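Local coordinates for uncharacterized protein (Bacteroides eggerthii DSM 20697, PDB 4ECO) that is of unknown function but, as a curved leucine-rich repeat protein of a gut bacterium, probably binds other proteins, at residues A201-T206 with L243-L248. Residues are numbered along the deposited sequence; the frame is centred on the assembly and turned at random.
Sequences AVMRLT and LKWDNL
Met203, a selenomethionine, lies across the Trp245 indole, and this overlap forms the centre of the contact. CG of Met203 stands 3.5 Å from the centroid of the six-membered ring of Trp245, 11° off the normal, which defines a CH-pi contact over the face. SE of Met203 sits 4.3 Å from the centroid of the five-membered ring of Trp245, 13° off its normal, so a Met-aromatic contact follows on the same side chain. With CG anti to the carbonyl carbon (chi1 -60°) and the chain extended beyond it, CG, SE and CE run across the indole from its benzo half toward NE1. Val202 meets the indole differently: its CG1 lies at the ring edge, near the plane, 4.1 Å from CH2 of Trp245. Beyond the segments, the Trp245 ring also meets that of Phe268.

Leu243 packs on the base of Met203, the two CB atoms being 3.8 Å apart, while CD2 of Leu243 reaches CG of Arg204, also at 3.8 Å. The Arg204 guanidinium turns elsewhere, to a salt bridge with Glu241 and a hydrogen bond to the carbonyl of Gly102. Leu248 lies against backbone carbonyls, its CG near Leu205 O (3.4 Å) and its CD1 near Met203 O (3.3 Å).

Were Trp245 an alanine, the Met203 side chain would probably lose the flat surface it lies across and be free to turn, and Val202 CG1 would lose its neighbour at the ring edge.

Both segments contain short 3-10 turns, in the loops leading into the parallel strands 210-214 and 253-257, so the contact joins successive coils of the leucine-rich repeat solenoid. With 534 Å² buried in all and no hydrogen bond crossing, the two segments are probably held together mainly by dispersion and hydrophobic contact.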
ATOM      1  N   ALA A 201      17.447 -24.752 -18.284  1.00 45.07           N
ATOM      2  CA  ALA A 201      17.800 -25.763 -17.274  1.00 45.25           C
ATOM      3  C   ALA A 201      17.030 -25.642 -15.961  1.00 48.62           C
ATOM      4  O   ALA A 201      16.944 -26.644 -15.261  1.00 48.19           O
ATOM      5  CB  ALA A 201      19.291 -25.718 -16.973  1.00 45.62           C
ATOM      6  N   VAL A 202      16.443 -24.458 -15.644  1.00 44.10           N
ATOM      7  CA  VAL A 202      15.644 -24.199 -14.440  1.00 42.72           C
ATOM      8  C   VAL A 202      14.468 -25.263 -14.339  1.00 46.23           C
ATOM      9  O   VAL A 202      14.107 -25.668 -13.227  1.00 43.75           O
ATOM     10  CB  VAL A 202      15.157 -22.720 -14.437  1.00 45.46           C
ATOM     11  CG1 VAL A 202      14.199 -22.426 -13.285  1.00 44.65           C
ATOM     12  CG2 VAL A 202      16.347 -21.778 -14.364  1.00 44.55           C
HETATM   13  N   MSE A 203      13.979 -25.786 -15.503  1.00 44.39           N
HETATM   14  CA  MSE A 203      12.946 -26.845 -15.610  1.00 45.07           C
HETATM   15  C   MSE A 203      13.371 -28.166 -14.948  1.00 53.16           C
HETATM   16  O   MSE A 203      12.543 -29.075 -14.803  1.00 55.63           O
HETATM   17  CB  MSE A 203      12.644 -27.164 -17.078  1.00 47.51           C
HETATM   18  CG  MSE A 203      12.117 -26.020 -17.916  1.00 52.58           C
HETATM   19 SE   MSE A 203      11.783 -26.741 -19.699  0.75 59.69          SE
HETATM   20  CE  MSE A 203      11.555 -25.083 -20.699  1.00 55.58           C
ATOM     21  N   ARG A 204      14.680 -28.318 -14.663  1.00 49.16           N
ATOM     22  CA  ARG A 204      15.200 -29.512 -14.018  1.00 49.53           C
ATOM     23  C   ARG A 204      15.013 -29.416 -12.503  1.00 55.32           C
ATOM     24  O   ARG A 204      14.893 -30.453 -11.843  1.00 57.31           O
ATOM     25  CB  ARG A 204      16.672 -29.730 -14.378  1.00 46.48           C
ATOM     26  CG  ARG A 204      17.132 -31.173 -14.174  1.00 53.76           C
ATOM     27  CD  ARG A 204      18.416 -31.415 -14.918  1.00 60.45           C
ATOM     28  NE  ARG A 204      18.911 -32.784 -14.789  1.00 60.10           N
ATOM     29  CZ  ARG A 204      19.766 -33.191 -13.856  1.00 76.03           C
ATOM     30  NH1 ARG A 204      20.232 -32.337 -12.954  1.00 69.03           N
ATOM     31  NH2 ARG A 204      20.171 -34.453 -13.825  1.00 60.76           N
ATOM     32  N   LEU A 205      14.944 -28.185 -11.958  1.00 51.07           N
ATOM     33  CA  LEU A 205      14.798 -27.925 -10.515  1.00 50.73           C
ATOM     34  C   LEU A 205      13.339 -28.119 -10.105  1.00 55.55           C
ATOM     35  O   LEU A 205      12.631 -27.162  -9.788  1.00 55.77           O
ATOM     36  CB  LEU A 205      15.311 -26.508 -10.160  1.00 49.33           C
ATOM     37  CG  LEU A 205      16.605 -26.044 -10.857  1.00 53.05           C
ATOM     38  CD1 LEU A 205      16.873 -24.592 -10.598  1.00 51.26           C
ATOM     39  CD2 LEU A 205      17.798 -26.916 -10.499  1.00 55.78           C
ATOM     40  N   THR A 206      12.895 -29.383 -10.110  1.00 53.29           N
ATOM     41  CA  THR A 206      11.507 -29.770  -9.826  1.00 53.85           C
ATOM     42  C   THR A 206      11.128 -29.532  -8.354  1.00 57.81           C
ATOM     43  O   THR A 206       9.942 -29.649  -8.031  1.00 59.67           O
ATOM     44  CB  THR A 206      11.246 -31.245 -10.221  1.00 59.00           C
ATOM     45  OG1 THR A 206      12.083 -32.118  -9.456  1.00 58.58           O
ATOM     46  CG2 THR A 206      11.446 -31.501 -11.721  1.00 54.79           C
ATOM     47  N   LEU A 243      12.477 -32.378 -20.047  1.00 59.37           N
ATOM     48  CA  LEU A 243      12.190 -31.441 -18.975  1.00 57.25           C
ATOM     49  C   LEU A 243      10.940 -30.639 -19.333  1.00 61.14           C
ATOM     50  O   LEU A 243      10.713 -30.296 -20.506  1.00 62.21           O
ATOM     51  CB  LEU A 243      13.386 -30.518 -18.704  1.00 55.89           C
ATOM     52  CG  LEU A 243      14.772 -31.155 -18.471  1.00 60.25           C
ATOM     53  CD1 LEU A 243      15.837 -30.102 -18.500  1.00 58.69           C
ATOM     54  CD2 LEU A 243      14.849 -31.902 -17.151  1.00 62.48           C
ATOM     55  N   LYS A 244      10.097 -30.392 -18.330  1.00 55.11           N
ATOM     56  CA  LYS A 244       8.832 -29.705 -18.539  1.00 53.63           C
ATOM     57  C   LYS A 244       8.559 -28.763 -17.411  1.00 55.94           C
ATOM     58  O   LYS A 244       8.866 -29.071 -16.255  1.00 54.48           O
ATOM     59  CB  LYS A 244       7.674 -30.729 -18.649  1.00 56.36           C
ATOM     60  CG  LYS A 244       7.651 -31.544 -19.938  1.00 64.27           C
ATOM     61  CD  LYS A 244       6.820 -32.819 -19.809  1.00 75.81           C
ATOM     62  CE  LYS A 244       6.639 -33.471 -21.164  1.00 91.53           C
ATOM     63  NZ  LYS A 244       5.994 -34.809 -21.087  1.00102.67           N
ATOM     64  N   TRP A 245       7.909 -27.636 -17.730  1.00 52.42           N
ATOM     65  CA  TRP A 245       7.485 -26.670 -16.720  1.00 50.16           C
ATOM     66  C   TRP A 245       6.398 -27.272 -15.827  1.00 55.61           C
ATOM     67  O   TRP A 245       6.301 -26.896 -14.659  1.00 54.47           O
ATOM     68  CB  TRP A 245       7.002 -25.362 -17.348  1.00 47.13           C
ATOM     69  CG  TRP A 245       8.113 -24.501 -17.880  1.00 46.84           C
ATOM     70  CD1 TRP A 245       8.314 -24.139 -19.178  1.00 49.88           C
ATOM     71  CD2 TRP A 245       9.181 -23.898 -17.128  1.00 45.28           C
ATOM     72  NE1 TRP A 245       9.420 -23.324 -19.281  1.00 47.79           N
ATOM     73  CE2 TRP A 245       9.983 -23.176 -18.042  1.00 48.32           C
ATOM     74  CE3 TRP A 245       9.553 -23.912 -15.765  1.00 46.20           C
ATOM     75  CZ2 TRP A 245      11.136 -22.483 -17.645  1.00 46.72           C
ATOM     76  CZ3 TRP A 245      10.683 -23.204 -15.365  1.00 46.65           C
ATOM     77  CH2 TRP A 245      11.453 -22.491 -16.296  1.00 47.02           C
ATOM     78  N   ASP A 246       5.639 -28.258 -16.351  1.00 54.45           N
ATOM     79  CA  ASP A 246       4.586 -28.934 -15.607  1.00 55.16           C
ATOM     80  C   ASP A 246       5.126 -29.696 -14.396  1.00 58.18           C
ATOM     81  O   ASP A 246       4.394 -29.864 -13.431  1.00 58.17           O
ATOM     82  CB  ASP A 246       3.802 -29.895 -16.509  1.00 58.58           C
ATOM     83  CG  ASP A 246       2.515 -30.404 -15.864  1.00 69.93           C
ATOM     84  OD1 ASP A 246       1.626 -29.570 -15.565  1.00 66.57           O
ATOM     85  OD2 ASP A 246       2.401 -31.641 -15.650  1.00 83.21           O
ATOM     86  N   ASN A 247       6.404 -30.093 -14.420  1.00 55.27           N
ATOM     87  CA  ASN A 247       7.045 -30.850 -13.341  1.00 55.37           C
ATOM     88  C   ASN A 247       7.432 -29.974 -12.129  1.00 58.23           C
ATOM     89  O   ASN A 247       7.676 -30.530 -11.050  1.00 59.40           O
ATOM     90  CB  ASN A 247       8.271 -31.580 -13.871  1.00 55.36           C
ATOM     91  CG  ASN A 247       7.943 -32.596 -14.927  1.00 69.63           C
ATOM     92  OD1 ASN A 247       8.600 -32.652 -15.960  1.00 68.87           O
ATOM     93  ND2 ASN A 247       6.887 -33.388 -14.719  1.00 63.42           N
ATOM     94  N   LEU A 248       7.440 -28.633 -12.280  1.00 52.14           N
ATOM     95  CA  LEU A 248       7.726 -27.713 -11.182  1.00 50.45           C
ATOM     96  C   LEU A 248       6.420 -27.450 -10.399  1.00 54.02           C
ATOM     97  O   LEU A 248       5.818 -26.361 -10.425  1.00 53.71           O
ATOM     98  CB  LEU A 248       8.378 -26.426 -11.708  1.00 49.39           C
ATOM     99  CG  LEU A 248       9.919 -26.442 -11.767  1.00 52.81           C
ATOM    100  CD1 LEU A 248      10.456 -27.516 -12.739  1.00 52.70           C
ATOM    101  CD2 LEU A 248      10.449 -25.079 -12.132  1.00 52.30           C
TER